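Local coordinates for branched-chain amino acid aminotransferase (Thermoproteus uzoniensis, PDB 5CE8), which probably transfers the amino group of leucine, isoleucine or valine to 2-oxoglutarate, with pyridoxal 5'-phosphate as its cofactor, at residues Lys193-Ser198 and Asp217-Gly222; Glu254-Gly259 and Pro279-Ile284. One frame throughout, in Å; residues are numbered along the deposited sequence.

Contact 1 (Lys193-Ser198 and Asp217-Gly222). With PLP (pyridoxal-5'-phosphate), chain D.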
ATOM      1  N   LYS A 193       0.742 -11.622  -1.510  1.00 19.60           N
ATOM      2  CA  LYS A 193       1.415 -12.898  -1.443  1.00 20.99           C
ATOM      3  C   LYS A 193       0.470 -13.849  -0.748  1.00 23.18           C
ATOM      4  O   LYS A 193      -0.195 -13.413   0.207  1.00 20.81           O
ATOM      5  CB  LYS A 193       2.643 -12.913  -0.584  1.00 22.36           C
ATOM      6  CG  LYS A 193       3.704 -11.880  -0.870  1.00 26.17           C
ATOM      7  CD  LYS A 193       4.186 -11.857  -2.332  1.00 28.64           C
ATOM      8  CE  LYS A 193       5.205 -10.705  -2.461  1.00 26.52           C
ATOM      9  NZ  LYS A 193       4.468  -9.397  -2.461  1.00 24.71           N
ATOM     10  N   VAL A 194       0.443 -15.110  -1.211  1.00 26.55           N
ATOM     11  CA  VAL A 194      -0.370 -16.210  -0.559  1.00 22.34           C
ATOM     12  C   VAL A 194       0.086 -16.383   0.895  1.00 21.43           C
ATOM     13  O   VAL A 194       1.279 -16.550   1.196  1.00 22.08           O
ATOM     14  CB  VAL A 194      -0.183 -17.546  -1.345  1.00 23.67           C
ATOM     15  CG1 VAL A 194      -0.867 -18.776  -0.673  1.00 23.22           C
ATOM     16  CG2 VAL A 194      -0.723 -17.430  -2.735  1.00 22.49           C
ATOM     17  N   VAL A 195      -0.830 -16.411   1.844  1.00 20.70           N
ATOM     18  CA  VAL A 195      -0.390 -16.705   3.185  1.00 22.67           C
ATOM     19  C   VAL A 195      -1.064 -17.889   3.928  1.00 18.20           C
ATOM     20  O   VAL A 195      -0.380 -18.609   4.640  1.00 24.63           O
ATOM     21  CB  VAL A 195      -0.335 -15.472   4.076  1.00 21.40           C
ATOM     22  CG1 VAL A 195       0.857 -14.630   3.699  1.00 27.45           C
ATOM     23  CG2 VAL A 195      -1.600 -14.643   3.989  1.00 24.28           C
ATOM     24  N   GLU A 196      -2.337 -18.045   3.800  1.00 19.61           N
ATOM     25  CA  GLU A 196      -3.127 -18.894   4.759  1.00 21.09           C
ATOM     26  C   GLU A 196      -4.311 -19.511   4.031  1.00 21.26           C
ATOM     27  O   GLU A 196      -4.754 -18.950   3.035  1.00 25.42           O
ATOM     28  CB  GLU A 196      -3.618 -18.015   5.841  1.00 22.81           C
ATOM     29  CG  GLU A 196      -2.684 -17.620   6.960  1.00 26.96           C
ATOM     30  CD  GLU A 196      -2.508 -18.660   8.003  1.00 29.47           C
ATOM     31  OE1 GLU A 196      -3.286 -19.605   8.062  1.00 36.88           O
ATOM     32  OE2 GLU A 196      -1.602 -18.536   8.804  1.00 28.98           O
ATOM     33  N   GLY A 197      -4.865 -20.626   4.531  1.00 22.09           N
ATOM     34  CA  GLY A 197      -6.213 -20.979   4.234  1.00 20.78           C
ATOM     35  C   GLY A 197      -7.017 -20.233   5.293  1.00 24.86           C
ATOM     36  O   GLY A 197      -6.474 -19.561   6.179  1.00 30.67           O
ATOM     37  N   SER A 198      -8.292 -20.427   5.368  1.00 29.55           N
ATOM     38  CA  SER A 198      -9.050 -19.830   6.478  1.00 26.70           C
ATOM     39  C   SER A 198      -8.568 -20.248   7.861  1.00 29.16           C
ATOM     40  O   SER A 198      -8.500 -19.442   8.801  1.00 34.57           O
ATOM     41  CB  SER A 198     -10.569 -20.042   6.299  1.00 28.32           C
ATOM     42  OG  SER A 198     -11.009 -21.389   6.460  1.00 27.04           O
ATOM     43  N   ASP A 217       5.109 -12.927   6.823  1.00 26.55           N
ATOM     44  CA  ASP A 217       4.142 -12.628   5.792  1.00 20.86           C
ATOM     45  C   ASP A 217       2.691 -12.379   6.322  1.00 23.89           C
ATOM     46  O   ASP A 217       1.841 -11.933   5.567  1.00 20.44           O
ATOM     47  CB  ASP A 217       4.161 -13.632   4.645  1.00 20.31           C
ATOM     48  CG  ASP A 217       5.170 -13.228   3.474  1.00 25.43           C
ATOM     49  OD1 ASP A 217       6.044 -12.368   3.691  1.00 21.25           O
ATOM     50  OD2 ASP A 217       5.094 -13.843   2.389  1.00 23.25           O
ATOM     51  N   GLY A 218       2.421 -12.670   7.608  1.00 20.10           N
ATOM     52  CA  GLY A 218       1.108 -12.573   8.116  1.00 20.83           C
ATOM     53  C   GLY A 218       0.472 -13.906   8.492  1.00 18.79           C
ATOM     54  O   GLY A 218      -0.648 -13.893   8.632  1.00 22.84           O
ATOM     55  N   ILE A 219       1.218 -15.021   8.635  1.00 18.70           N
ATOM     56  CA  ILE A 219       0.664 -16.347   9.051  1.00 20.24           C
ATOM     57  C   ILE A 219       0.519 -16.477  10.556  1.00 20.77           C
ATOM     58  O   ILE A 219       1.117 -15.683  11.342  1.00 22.87           O
ATOM     59  CB  ILE A 219       1.492 -17.554   8.515  1.00 23.69           C
ATOM     60  CG1 ILE A 219       2.964 -17.508   9.011  1.00 22.89           C
ATOM     61  CG2 ILE A 219       1.561 -17.530   6.982  1.00 23.81           C
ATOM     62  CD1 ILE A 219       3.733 -18.792   8.814  1.00 21.60           C
ATOM     63  N   LEU A 220      -0.339 -17.419  10.957  1.00 23.02           N
ATOM     64  CA  LEU A 220      -0.192 -17.953  12.277  1.00 24.21           C
ATOM     65  C   LEU A 220       0.872 -19.071  12.157  1.00 23.07           C
ATOM     66  O   LEU A 220       0.847 -19.823  11.175  1.00 22.11           O
ATOM     67  CB  LEU A 220      -1.547 -18.438  12.735  1.00 24.73           C
ATOM     68  CG  LEU A 220      -1.304 -18.821  14.199  1.00 28.82           C
ATOM     69  CD1 LEU A 220      -2.231 -17.970  15.040  1.00 30.14           C
ATOM     70  CD2 LEU A 220      -1.346 -20.298  14.389  1.00 26.28           C
ATOM     71  N   GLU A 221       1.853 -19.057  13.056  1.00 22.11           N
ATOM     72  CA  GLU A 221       2.939 -20.057  13.180  1.00 23.61           C
ATOM     73  C   GLU A 221       2.368 -21.433  13.587  1.00 21.87           C
ATOM     74  O   GLU A 221       2.349 -21.750  14.716  1.00 25.50           O
ATOM     75  CB  GLU A 221       4.019 -19.607  14.151  1.00 25.65           C
ATOM     76  CG  GLU A 221       5.248 -20.551  14.148  1.00 28.64           C
ATOM     77  CD  GLU A 221       6.429 -20.000  14.917  1.00 30.67           C
ATOM     78  OE1 GLU A 221       6.292 -18.942  15.589  1.00 35.39           O
ATOM     79  OE2 GLU A 221       7.521 -20.648  14.913  1.00 30.18           O
ATOM     80  N   GLY A 222       1.902 -22.235  12.646  1.00 18.28           N
ATOM     81  CA  GLY A 222       1.254 -23.445  12.982  1.00 25.50           C
ATOM     82  C   GLY A 222       2.300 -24.414  13.507  1.00 23.18           C
ATOM     83  O   GLY A 222       3.472 -24.453  13.040  1.00 22.04           O
TER
HETATM   84  N1  PLP D 301      -3.573 -20.757  10.301  1.00 18.64           N
HETATM   85  C2  PLP D 301      -4.344 -20.017  11.092  1.00 23.58           C
HETATM   86  C2A PLP D 301      -4.881 -18.697  10.627  1.00 24.34           C
HETATM   87  C3  PLP D 301      -4.770 -20.511  12.394  1.00 24.45           C
HETATM   88  O3  PLP D 301      -5.656 -19.764  13.166  1.00 23.41           O
HETATM   89  C4  PLP D 301      -4.270 -21.842  12.836  1.00 23.64           C
HETATM   90  C4A PLP D 301      -4.626 -22.452  14.176  1.00 23.39           C
HETATM   91  C5  PLP D 301      -3.384 -22.550  11.869  1.00 24.16           C
HETATM   92  C6  PLP D 301      -3.099 -21.923  10.624  1.00 20.07           C
HETATM   93  C5A PLP D 301      -2.822 -23.928  12.073  1.00 22.10           C
HETATM   94  O4P PLP D 301      -2.100 -24.031  13.248  1.00 22.37           O
HETATM   95  P   PLP D 301      -1.900 -25.455  13.895  1.00 23.52           P
HETATM   96  O1P PLP D 301      -3.295 -26.104  14.193  1.00 24.84           O
HETATM   97  O2P PLP D 301      -0.974 -26.188  13.022  1.00 20.22           O
HETATM   98  O3P PLP D 301      -1.298 -25.267  15.259  1.00 19.84           O
HETATM   99  O   HOH W   1       3.868 -15.639   1.081  1.00 19.65           O
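The backbones of Val195 and Ile219 run side by side, the directions from CA of 193 to 196 and of 217 to 220 differing by 4° and the closest CA pair, Val195 and Ile219, lying 6.0 Å apart. A classic beta bulge sets Val195 and Glu196 together opposite Met187 of strand 184-188, and both side chains point toward the loop. Glu196 links the loop to the cofactor through its two carboxylate oxygens. Its OE2 accepts the backbone N-H of Leu220 (N to OE2 2.7 Å), nearly along the C-O axis, while OE1 lies 2.5 Å from PLP N1, as in related class-IV enzymes where a glutamate meets the pyridine nitrogen. A bend at chi2 (-80°) turns the carboxylate between the two. Leu220 lies over one face of that ring, CB 3.6 Å from C2 and CD2 3.7 Å from C4. At the Asp217 end of the contact, Val195 CG1 lies 3.4 Å from Asp217 O, and Ile219 CG2 sits 3.2 Å from Val195 O. A water donates to both Val194 O and Asp217 OD2, and OD2 also bonds Ser243 OG. Strand 184-188 pairs with the bulge, Tyr167 of helix 167-179 touches Leu220, and Gly222 is the N-cap residue of helix 223-235.

Contact 2 (Glu254-Gly259 and Pro279-Ile284); sequences EAFFVG and PITQKI
Glu254, at the start of strand 254-259, holds the first turn of helix 279-292 with both carboxylate oxygens. OE1 accepts twice from Thr281: the backbone N-H arrives on the syn side (N to OE1 2.8 Å, N-H...O 165°), and the hydroxyl donates from the anti side (OG1 to OE1 2.8 Å), each somewhat out of the carboxylate plane. OE2 uses its syn lone pair for the N-H of Ile280 (N to OE2 3.0 Å). Amides in the first turn of a helix have no carbonyl of their own helix to bond, and the carboxylate supplies acceptors for two of them. Within 279-284 the backbone bonds are Lys283 N to Pro279 O and Ile284 N to Ile280 O, and Pro279 has no N-H to offer. Three donors thus share one buried carboxylate, fixing its rotation, and the positive end of the helix dipole would probably favour its negative charge. The chain of Glu254 is extended beyond CG (chi2 178°), which carries the carboxylate across to the helix. Pro279 CD also touches OE2, at 3.3 Å.

Beyond the polar end, the Phe256 ring approaches Thr281 obliquely, with CD1 3.1 Å from OG1, and its CZ meets Ile284 CD1 at 3.7 Å. The segment axes approach to 8.2 Å at 33°; Glu254 and Phe256 point toward the helix and Ala255 away, so the helix lies on one face of the mixed sheet. Strands 201-206 and 265-270 pair with the two edges of strand 254-259, Phe203 of the former setting its ring parallel to that of Phe256, and helix 223-235 flanks Ile284.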
ATOM      1  N   GLU A 254       2.766 -29.486  -6.772  1.00 23.91           N
ATOM      2  CA  GLU A 254       1.886 -29.968  -5.676  1.00 22.52           C
ATOM      3  C   GLU A 254       1.644 -28.861  -4.715  1.00 19.45           C
ATOM      4  O   GLU A 254       2.397 -27.860  -4.666  1.00 18.40           O
ATOM      5  CB  GLU A 254       2.461 -31.128  -4.775  1.00 22.42           C
ATOM      6  CG  GLU A 254       3.362 -32.152  -5.355  1.00 22.40           C
ATOM      7  CD  GLU A 254       3.854 -33.154  -4.326  1.00 21.51           C
ATOM      8  OE1 GLU A 254       3.071 -33.541  -3.378  1.00 20.65           O
ATOM      9  OE2 GLU A 254       5.006 -33.604  -4.535  1.00 23.31           O
ATOM     10  N   ALA A 255       0.592 -29.059  -3.928  1.00 21.02           N
ATOM     11  CA  ALA A 255       0.139 -28.114  -2.884  1.00 22.59           C
ATOM     12  C   ALA A 255      -0.680 -28.824  -1.842  1.00 20.37           C
ATOM     13  O   ALA A 255      -1.349 -29.833  -2.112  1.00 21.54           O
ATOM     14  CB  ALA A 255      -0.675 -26.950  -3.454  1.00 22.27           C
ATOM     15  N   PHE A 256      -0.506 -28.373  -0.632  1.00 19.67           N
ATOM     16  CA  PHE A 256      -1.262 -28.880   0.506  1.00 19.24           C
ATOM     17  C   PHE A 256      -1.400 -27.867   1.654  1.00 20.77           C
ATOM     18  O   PHE A 256      -0.561 -27.004   1.876  1.00 18.84           O
ATOM     19  CB  PHE A 256      -0.675 -30.210   1.015  1.00 19.93           C
ATOM     20  CG  PHE A 256       0.743 -30.181   1.512  1.00 19.54           C
ATOM     21  CD1 PHE A 256       1.802 -30.288   0.633  1.00 19.79           C
ATOM     22  CD2 PHE A 256       1.040 -30.110   2.877  1.00 19.23           C
ATOM     23  CE1 PHE A 256       3.149 -30.365   1.078  1.00 20.08           C
ATOM     24  CE2 PHE A 256       2.356 -30.193   3.311  1.00 18.05           C
ATOM     25  CZ  PHE A 256       3.425 -30.247   2.421  1.00 21.03           C
ATOM     26  N   PHE A 257      -2.499 -28.037   2.371  1.00 23.13           N
ATOM     27  CA  PHE A 257      -2.804 -27.347   3.615  1.00 22.92           C
ATOM     28  C   PHE A 257      -2.423 -28.245   4.796  1.00 19.86           C
ATOM     29  O   PHE A 257      -2.499 -29.505   4.729  1.00 17.53           O
ATOM     30  CB  PHE A 257      -4.296 -27.202   3.783  1.00 22.40           C
ATOM     31  CG  PHE A 257      -4.954 -26.179   2.921  1.00 26.82           C
ATOM     32  CD1 PHE A 257      -4.619 -24.869   3.016  1.00 24.78           C
ATOM     33  CD2 PHE A 257      -5.984 -26.555   1.995  1.00 26.11           C
ATOM     34  CE1 PHE A 257      -5.298 -23.913   2.270  1.00 26.70           C
ATOM     35  CE2 PHE A 257      -6.615 -25.610   1.230  1.00 24.02           C
ATOM     36  CZ  PHE A 257      -6.281 -24.267   1.371  1.00 25.01           C
ATOM     37  N   VAL A 258      -2.032 -27.579   5.903  1.00 21.01           N
ATOM     38  CA  VAL A 258      -1.659 -28.234   7.154  1.00 17.42           C
ATOM     39  C   VAL A 258      -2.333 -27.441   8.291  1.00 19.91           C
ATOM     40  O   VAL A 258      -2.515 -26.183   8.162  1.00 18.66           O
ATOM     41  CB  VAL A 258      -0.129 -28.413   7.358  1.00 19.27           C
ATOM     42  CG1 VAL A 258       0.484 -29.073   6.136  1.00 21.67           C
ATOM     43  CG2 VAL A 258       0.546 -27.103   7.613  1.00 16.99           C
ATOM     44  N   GLY A 259      -2.767 -28.199   9.319  1.00 19.04           N
ATOM     45  CA  GLY A 259      -3.377 -27.642  10.482  1.00 21.10           C
ATOM     46  C   GLY A 259      -3.809 -28.774  11.369  1.00 21.80           C
ATOM     47  O   GLY A 259      -3.891 -29.939  10.923  1.00 19.76           O
ATOM     48  N   PRO A 279       3.547 -36.917  -4.773  1.00 19.99           N
ATOM     49  CA  PRO A 279       4.343 -37.774  -3.869  1.00 20.83           C
ATOM     50  C   PRO A 279       4.901 -37.183  -2.566  1.00 19.14           C
ATOM     51  O   PRO A 279       4.882 -37.886  -1.552  1.00 18.25           O
ATOM     52  CB  PRO A 279       5.450 -38.330  -4.779  1.00 22.02           C
ATOM     53  CG  PRO A 279       5.615 -37.311  -5.883  1.00 23.96           C
ATOM     54  CD  PRO A 279       4.306 -36.516  -5.979  1.00 21.58           C
ATOM     55  N   ILE A 280       5.302 -35.909  -2.567  1.00 19.97           N
ATOM     56  CA  ILE A 280       5.785 -35.215  -1.362  1.00 21.72           C
ATOM     57  C   ILE A 280       4.626 -35.104  -0.366  1.00 26.93           C
ATOM     58  O   ILE A 280       4.751 -35.545   0.787  1.00 24.54           O
ATOM     59  CB  ILE A 280       6.558 -33.877  -1.658  1.00 25.07           C
ATOM     60  CG1 ILE A 280       7.789 -34.119  -2.546  1.00 25.04           C
ATOM     61  CG2 ILE A 280       6.985 -33.088  -0.420  1.00 19.64           C
ATOM     62  CD1 ILE A 280       8.819 -35.135  -2.092  1.00 23.99           C
ATOM     63  N   THR A 281       3.478 -34.628  -0.827  1.00 26.49           N
ATOM     64  CA  THR A 281       2.377 -34.459   0.016  1.00 23.92           C
ATOM     65  C   THR A 281       1.989 -35.798   0.580  1.00 20.43           C
ATOM     66  O   THR A 281       1.757 -35.873   1.761  1.00 17.62           O
ATOM     67  CB  THR A 281       1.150 -33.949  -0.740  1.00 23.60           C
ATOM     68  OG1 THR A 281       1.445 -32.685  -1.329  1.00 24.40           O
ATOM     69  CG2 THR A 281       0.019 -33.748   0.181  1.00 21.61           C
ATOM     70  N   GLN A 282       1.916 -36.832  -0.232  1.00 23.14           N
ATOM     71  CA  GLN A 282       1.618 -38.170   0.281  1.00 23.25           C
ATOM     72  C   GLN A 282       2.630 -38.641   1.329  1.00 23.72           C
ATOM     73  O   GLN A 282       2.220 -39.147   2.427  1.00 19.79           O
ATOM     74  CB  GLN A 282       1.322 -39.233  -0.808  1.00 22.31           C
ATOM     75  N   LYS A 283       3.922 -38.455   1.071  1.00 22.83           N
ATOM     76  CA  LYS A 283       4.925 -38.977   1.961  1.00 25.75           C
ATOM     77  C   LYS A 283       4.827 -38.172   3.248  1.00 22.27           C
ATOM     78  O   LYS A 283       4.827 -38.778   4.327  1.00 24.59           O
ATOM     79  CB  LYS A 283       6.355 -38.998   1.349  1.00 27.39           C
ATOM     80  CG  LYS A 283       7.469 -39.306   2.329  1.00 26.53           C
ATOM     81  CD  LYS A 283       7.338 -40.797   2.705  1.00 32.55           C
ATOM     82  CE  LYS A 283       8.470 -41.416   3.564  1.00 30.94           C
ATOM     83  NZ  LYS A 283       9.621 -41.737   2.723  1.00 30.08           N
ATOM     84  N   ILE A 284       4.668 -36.860   3.180  1.00 22.17           N
ATOM     85  CA  ILE A 284       4.473 -36.042   4.439  1.00 20.80           C
ATOM     86  C   ILE A 284       3.170 -36.490   5.209  1.00 20.66           C
ATOM     87  O   ILE A 284       3.192 -36.732   6.440  1.00 18.07           O
ATOM     88  CB  ILE A 284       4.551 -34.490   4.212  1.00 22.42           C
ATOM     89  CG1 ILE A 284       5.993 -34.086   3.864  1.00 22.23           C
ATOM     90  CG2 ILE A 284       4.286 -33.729   5.543  1.00 25.24           C
ATOM     91  CD1 ILE A 284       6.064 -32.734   3.219  1.00 25.58           C
TER

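Read from the N terminus, the two contacts come in series: the second starts after the first is complete, so they neither nest nor cross. Contact 1 closes a loop of 18 residues holding strands 201-206 and 209-212. The chain then runs through helix 223-235, strand 239-241 and helix 246-250 to strand 254-259. Contact 2 closes a second loop, of 19 residues, containing strands 265-270 and 273-274. Strand 201-206, inside the first loop, pairs antiparallel with strand 254-259 of contact 2, so the mixed sheet ties the two together. The contacts, with centres about 16 Å apart, also touch directly where Gly197 CA packs 3.6 Å from Phe257 CE1. Gly259, at the C-terminal end of strand 254-259, reaches the cofactor pocket that contact 1 helps build.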